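Local coordinates for protein NADH dehydrogenase, putative (Plasmodium falciparum, PDB 5JWC) that probably acts as a type II NADH:ubiquinone oxidoreductase, using bound FAD to pass electrons from NADH to quinone, and is a target of the antimalarial inhibitor RYL-552, at residues G39-L44 / L495-K500; F89-K92 / Y96-N99. One frame throughout, in Å; residues are numbered along the deposited sequence.

Interaction 1. Residues G39-L44 / L495-K500. With TRT (fragment of triton X-100), chain T; TRT (fragment of triton X-100), chain J.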
# COMPACT_ATOMS: atom_id res chain seq x y z
N GLY A 39 -2.19 -5.17 -23.80
CA GLY A 39 -3.05 -5.56 -24.89
C GLY A 39 -4.53 -5.53 -24.52
O GLY A 39 -5.33 -4.83 -25.15
N GLY A 40 -4.88 -6.29 -23.48
CA GLY A 40 -6.27 -6.47 -23.10
C GLY A 40 -6.95 -5.17 -22.74
O GLY A 40 -8.03 -4.87 -23.24
N PHE A 41 -6.31 -4.38 -21.87
CA PHE A 41 -6.87 -3.11 -21.41
C PHE A 41 -6.99 -2.10 -22.54
O PHE A 41 -8.02 -1.41 -22.66
CB PHE A 41 -6.02 -2.53 -20.25
CG PHE A 41 -6.59 -1.28 -19.61
CD1 PHE A 41 -7.87 -1.26 -19.11
CD2 PHE A 41 -5.83 -0.13 -19.52
CE1 PHE A 41 -8.40 -0.09 -18.51
CE2 PHE A 41 -6.34 1.04 -18.92
CZ PHE A 41 -7.63 1.04 -18.42
N ASN A 42 -5.97 -1.96 -23.38
CA ASN A 42 -6.13 -0.98 -24.45
C ASN A 42 -7.16 -1.43 -25.49
O ASN A 42 -7.80 -0.61 -26.12
CB ASN A 42 -4.79 -0.66 -25.12
CG ASN A 42 -3.94 0.25 -24.25
OD1 ASN A 42 -4.18 1.44 -24.19
ND2 ASN A 42 -2.99 -0.32 -23.55
N PHE A 43 -7.35 -2.73 -25.64
CA PHE A 43 -8.43 -3.20 -26.52
C PHE A 43 -9.78 -2.73 -25.93
O PHE A 43 -10.65 -2.21 -26.65
CB PHE A 43 -8.38 -4.72 -26.65
CG PHE A 43 -9.36 -5.27 -27.67
CD1 PHE A 43 -8.93 -5.60 -28.96
CD2 PHE A 43 -10.69 -5.49 -27.34
CE1 PHE A 43 -9.83 -6.14 -29.91
CE2 PHE A 43 -11.60 -6.02 -28.27
CZ PHE A 43 -11.16 -6.34 -29.56
N LEU A 44 -9.94 -2.94 -24.63
CA LEU A 44 -11.13 -2.52 -23.90
C LEU A 44 -11.36 -1.01 -24.04
O LEU A 44 -12.49 -0.57 -24.22
CB LEU A 44 -11.01 -2.90 -22.41
CG LEU A 44 -12.24 -2.66 -21.53
CD1 LEU A 44 -13.27 -3.78 -21.75
CD2 LEU A 44 -11.87 -2.54 -20.03
N LEU A 495 1.87 9.46 -21.85
CA LEU A 495 1.61 8.03 -22.05
C LEU A 495 0.63 7.45 -21.01
O LEU A 495 -0.04 6.44 -21.27
CB LEU A 495 2.92 7.24 -22.05
CG LEU A 495 3.89 7.67 -23.18
CD1 LEU A 495 5.18 6.86 -23.13
CD2 LEU A 495 3.22 7.54 -24.56
N LEU A 496 0.52 8.09 -19.85
CA LEU A 496 -0.42 7.63 -18.83
C LEU A 496 -1.86 7.64 -19.39
O LEU A 496 -2.20 8.46 -20.22
CB LEU A 496 -0.29 8.49 -17.57
CG LEU A 496 1.00 8.27 -16.78
CD1 LEU A 496 1.13 9.33 -15.67
CD2 LEU A 496 1.06 6.84 -16.19
N LEU A 497 -2.70 6.70 -18.95
CA LEU A 497 -3.99 6.46 -19.62
C LEU A 497 -5.21 7.11 -18.97
O LEU A 497 -6.34 6.86 -19.39
CB LEU A 497 -4.22 4.95 -19.74
CG LEU A 497 -3.12 4.30 -20.59
CD1 LEU A 497 -3.27 2.81 -20.57
CD2 LEU A 497 -3.19 4.82 -22.03
N SER A 498 -4.99 7.94 -17.94
CA SER A 498 -6.09 8.68 -17.33
C SER A 498 -5.58 9.96 -16.68
O SER A 498 -4.40 10.06 -16.34
CB SER A 498 -6.81 7.83 -16.29
OG SER A 498 -5.99 7.64 -15.15
N TRP A 499 -6.48 10.92 -16.51
CA TRP A 499 -6.15 12.14 -15.79
C TRP A 499 -5.85 11.88 -14.31
O TRP A 499 -5.02 12.57 -13.73
CB TRP A 499 -7.29 13.16 -15.93
CG TRP A 499 -7.38 13.68 -17.33
CD1 TRP A 499 -8.35 13.40 -18.26
CD2 TRP A 499 -6.44 14.53 -17.99
NE1 TRP A 499 -8.08 14.04 -19.44
CE2 TRP A 499 -6.91 14.75 -19.30
CE3 TRP A 499 -5.25 15.16 -17.59
CZ2 TRP A 499 -6.23 15.55 -20.21
CZ3 TRP A 499 -4.58 15.95 -18.50
CH2 TRP A 499 -5.07 16.14 -19.79
N LYS A 500 -6.52 10.90 -13.71
CA LYS A 500 -6.22 10.49 -12.34
C LYS A 500 -4.72 10.14 -12.20
O LYS A 500 -4.04 10.61 -11.30
CB LYS A 500 -7.10 9.28 -11.94
CG LYS A 500 -6.88 8.76 -10.51
CD LYS A 500 -5.78 7.69 -10.43
CE LYS A 500 -6.11 6.47 -11.29
NZ LYS A 500 -4.96 5.50 -11.35
O21 TRT T . -11.54 13.49 -15.30
C20 TRT T . -12.32 14.04 -14.25
C19 TRT T . -11.89 15.48 -13.96
O18 TRT T . -10.51 15.54 -13.47
C17 TRT T . -9.54 15.67 -14.50
C16 TRT T . -8.43 16.68 -14.08
O15 TRT T . -7.49 16.71 -15.20
C12 TRT T . -6.14 17.09 -14.88
C13 TRT T . -5.41 16.39 -13.88
C14 TRT T . -4.10 16.76 -13.60
C11 TRT T . -5.55 18.13 -15.60
C10 TRT T . -4.23 18.50 -15.31
C9 TRT T . -3.50 17.79 -14.33
C6 TRT T . -2.09 18.26 -14.00
C8 TRT T . -1.18 17.13 -13.51
C7 TRT T . -1.43 18.96 -15.19
C5 TRT T . -2.60 19.37 -13.00
C1 TRT T . -2.20 19.63 -11.49
C2 TRT T . -1.91 18.42 -10.59
C4 TRT T . -1.02 20.59 -11.55
C3 TRT T . -3.40 20.33 -10.86
C25 TRT J . 2.35 3.89 -25.83
O24 TRT J . 2.73 3.47 -24.55
C23 TRT J . 3.66 2.39 -24.64
C22 TRT J . 4.67 2.52 -23.55
O21 TRT J . 5.78 3.33 -24.03
C20 TRT J . 6.67 3.65 -22.97
C19 TRT J . 8.00 4.13 -23.53
O18 TRT J . 7.92 5.40 -24.23
C17 TRT J . 9.07 5.64 -25.03
C16 TRT J . 8.91 6.99 -25.78
O15 TRT J . 8.09 6.85 -26.98
C12 TRT J . 7.36 8.08 -27.10
C13 TRT J . 8.10 9.29 -27.11
C14 TRT J . 7.42 10.52 -27.19
C11 TRT J . 5.97 8.09 -27.15
C10 TRT J . 5.28 9.32 -27.23
C9 TRT J . 6.01 10.53 -27.25
C6 TRT J . 5.26 11.87 -27.33
C8 TRT J . 4.96 12.25 -28.81
C7 TRT J . 3.92 11.67 -26.62
C5 TRT J . 6.04 12.92 -26.44
C1 TRT J . 6.81 14.21 -27.00
C2 TRT J . 7.83 13.91 -28.12
C4 TRT J . 5.82 15.32 -27.37
C3 TRT J . 7.63 14.76 -25.84
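F41 and N42, neighbours on helix 38-46, both touch L497 in the turn between helices 484-495 and 499-515. Just before them, G39 gives its backbone N to a phosphate oxygen of FAD. G40 helps form a magnesium site with G37 and A135, and is the last glycine of a GxGxxG pattern of Rossmann type. F41 has CG anti to its own N (chi1 -174°), which sets the ring toward L497. There the ring edge meets the leucine near the ring plane, with F41 CE2 3.9 Å from L497 CD1, while F63 stacks on the same phenylalanine. The side chain of N42 crosses that of L497 at about a right angle. N42 OD1 lies 4.0 Å from L497 CD1 and almost as near CD2, at van der Waals range; ND2 hydrogen-bonds the carbonyl of W38. K428, A431 and Y432 of helix 424-440 also pack on N42. F43 turns to L434 of that helix and L44 to V54 and L56 of strand 53-57. On the turn, L495 and W499 carry detergent. L495 CD1 reaches O18 of one Triton fragment (chain J) at 3.3 Å, and W499 CE3 lies 3.4 Å from C12 of another (chain T), whose aryl group meets the indole obliquely. S498 caps helix 499-515 through OG and the N of S501. No hydrogen bond crosses the interface: one leucine fork joins the dinucleotide-binding helix to the C-terminal domain by apolar contact, next to detergent-bound surfaces consistent with membrane association.

Interaction 2. Residues F89-K92 / Y96-N99; sequences FLRK and YCGN
R91 and C97 face each other as a non-hydrogen-bonded antiparallel pair, their CA atoms 4.6 Å apart, with one backbone hydrogen bond before and one after. G98 N gives the shorter bond, 2.8 Å to L90 O, approaching in the plane of that carbonyl with an N-H...O angle of 162°. K92 N reaches Y96 O at 3.3 Å, a longer and more bent bond. L90 O, besides accepting the G98 N-H bond, is approached by C97 CA, 3.1 Å away, in a strongly bent CH...O contact. Side chains pack beside the paired backbones. L90 lies along the G98-N99 peptide, its CD2 3.7 Å from G98 C. With SG beside its own N (chi1 -59°), C97 brings the sulfur to 3.7 Å from R91 CG, an apolar touch between two exposed residues.

Further out, the polar ends of two of these side chains are fixed elsewhere. The R91 chain bends at chi3 (-56°), and its NH2 bonds to OD1 of N218 in the second subunit, whose I217 also packs on this arginine; R91 therefore ties this part of the loop to the second subunit. K92 instead runs extended beyond CG to lodge its NZ among the carbonyls at the end of helix 38-46, hydrogen bonding to I47 O and L44 O, while F49 offers its ring as a cation-pi partner. A carbonyl-lined helix end of this kind would probably stabilise the ammonium charge. Y96 packs on F49 and K50 close by. Beyond the bridge, N99 begins strand 99-109 and pairs through its backbone with V54 and L56, so the short turn leads straight into the mixed sheet alongside strand 53-57, with L90 packing on L44 of helix 38-46.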
# COMPACT_ATOMS: atom_id res chain seq x y z
N PHE A 89 -13.49 1.81 -16.39
CA PHE A 89 -13.51 2.07 -17.83
C PHE A 89 -14.54 1.20 -18.53
O PHE A 89 -14.44 0.98 -19.73
CB PHE A 89 -12.10 1.82 -18.43
CG PHE A 89 -11.02 2.64 -17.78
CD1 PHE A 89 -10.61 3.85 -18.34
CD2 PHE A 89 -10.46 2.23 -16.59
CE1 PHE A 89 -9.63 4.62 -17.71
CE2 PHE A 89 -9.47 3.00 -15.95
CZ PHE A 89 -9.06 4.20 -16.52
N LEU A 90 -15.52 0.69 -17.78
CA LEU A 90 -16.52 -0.20 -18.36
C LEU A 90 -17.76 0.53 -18.85
O LEU A 90 -18.57 -0.06 -19.56
CB LEU A 90 -16.95 -1.28 -17.36
CG LEU A 90 -15.96 -2.39 -17.02
CD1 LEU A 90 -16.55 -3.37 -16.02
CD2 LEU A 90 -15.50 -3.14 -18.29
N ARG A 91 -17.91 1.79 -18.49
CA ARG A 91 -19.11 2.55 -18.84
C ARG A 91 -18.75 3.72 -19.75
O ARG A 91 -18.27 4.74 -19.28
CB ARG A 91 -19.83 3.05 -17.57
CG ARG A 91 -20.30 1.92 -16.65
CD ARG A 91 -20.67 2.39 -15.24
NE ARG A 91 -19.58 3.10 -14.58
CZ ARG A 91 -18.55 2.49 -13.98
NH1 ARG A 91 -18.47 1.16 -13.99
NH2 ARG A 91 -17.61 3.20 -13.39
N LYS A 92 -18.93 3.55 -21.05
CA LYS A 92 -18.56 4.61 -21.97
C LYS A 92 -19.68 5.64 -22.10
O LYS A 92 -20.82 5.40 -21.69
CB LYS A 92 -18.16 4.03 -23.32
CG LYS A 92 -16.74 3.46 -23.30
CD LYS A 92 -16.35 2.75 -24.59
CE LYS A 92 -14.90 2.29 -24.50
NZ LYS A 92 -14.62 1.08 -25.30
N TYR A 96 -23.49 2.69 -23.23
CA TYR A 96 -23.27 1.25 -23.40
C TYR A 96 -22.06 0.81 -22.59
O TYR A 96 -21.10 1.55 -22.42
CB TYR A 96 -23.10 0.91 -24.88
CG TYR A 96 -24.31 1.27 -25.71
CD1 TYR A 96 -25.33 0.35 -25.92
CD2 TYR A 96 -24.45 2.55 -26.25
CE1 TYR A 96 -26.45 0.69 -26.67
CE2 TYR A 96 -25.56 2.89 -27.00
CZ TYR A 96 -26.56 1.96 -27.20
OH TYR A 96 -27.66 2.31 -27.95
N CYS A 97 -22.12 -0.41 -22.08
CA CYS A 97 -21.16 -0.87 -21.09
C CYS A 97 -20.48 -2.18 -21.44
O CYS A 97 -21.02 -3.00 -22.19
CB CYS A 97 -21.84 -1.03 -19.72
SG CYS A 97 -22.60 0.50 -19.12
N GLY A 98 -19.29 -2.37 -20.88
CA GLY A 98 -18.63 -3.65 -20.94
C GLY A 98 -18.74 -4.32 -19.59
O GLY A 98 -19.26 -3.73 -18.63
N ASN A 99 -18.23 -5.54 -19.51
CA ASN A 99 -18.24 -6.32 -18.29
C ASN A 99 -16.85 -6.80 -17.93
O ASN A 99 -15.97 -6.92 -18.79
CB ASN A 99 -19.16 -7.52 -18.46
CG ASN A 99 -20.56 -7.11 -18.87
OD1 ASN A 99 -21.39 -6.76 -18.03
ND2 ASN A 99 -20.82 -7.08 -20.18

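The centres of interactions 1 and 2 lie 14 Å apart, and helix 38-46 connects them. F41 of this helix serves both contacts, and L44, further along, reaches interaction 2 through L90 and K92. Along the chain, both segments of interaction 2 fall between the two of interaction 1, which are some 450 residues apart. F89 bridges the two sites: its CD2 is 3.6 Å from F41 CZ in an edge-to-face pair, and its CZ is 4.3 Å from S498 CB. Thus the FAD-binding helix, the sheet containing strands 53-57 and 99-109, and the C-terminal domain meet around F41, L44 and F89.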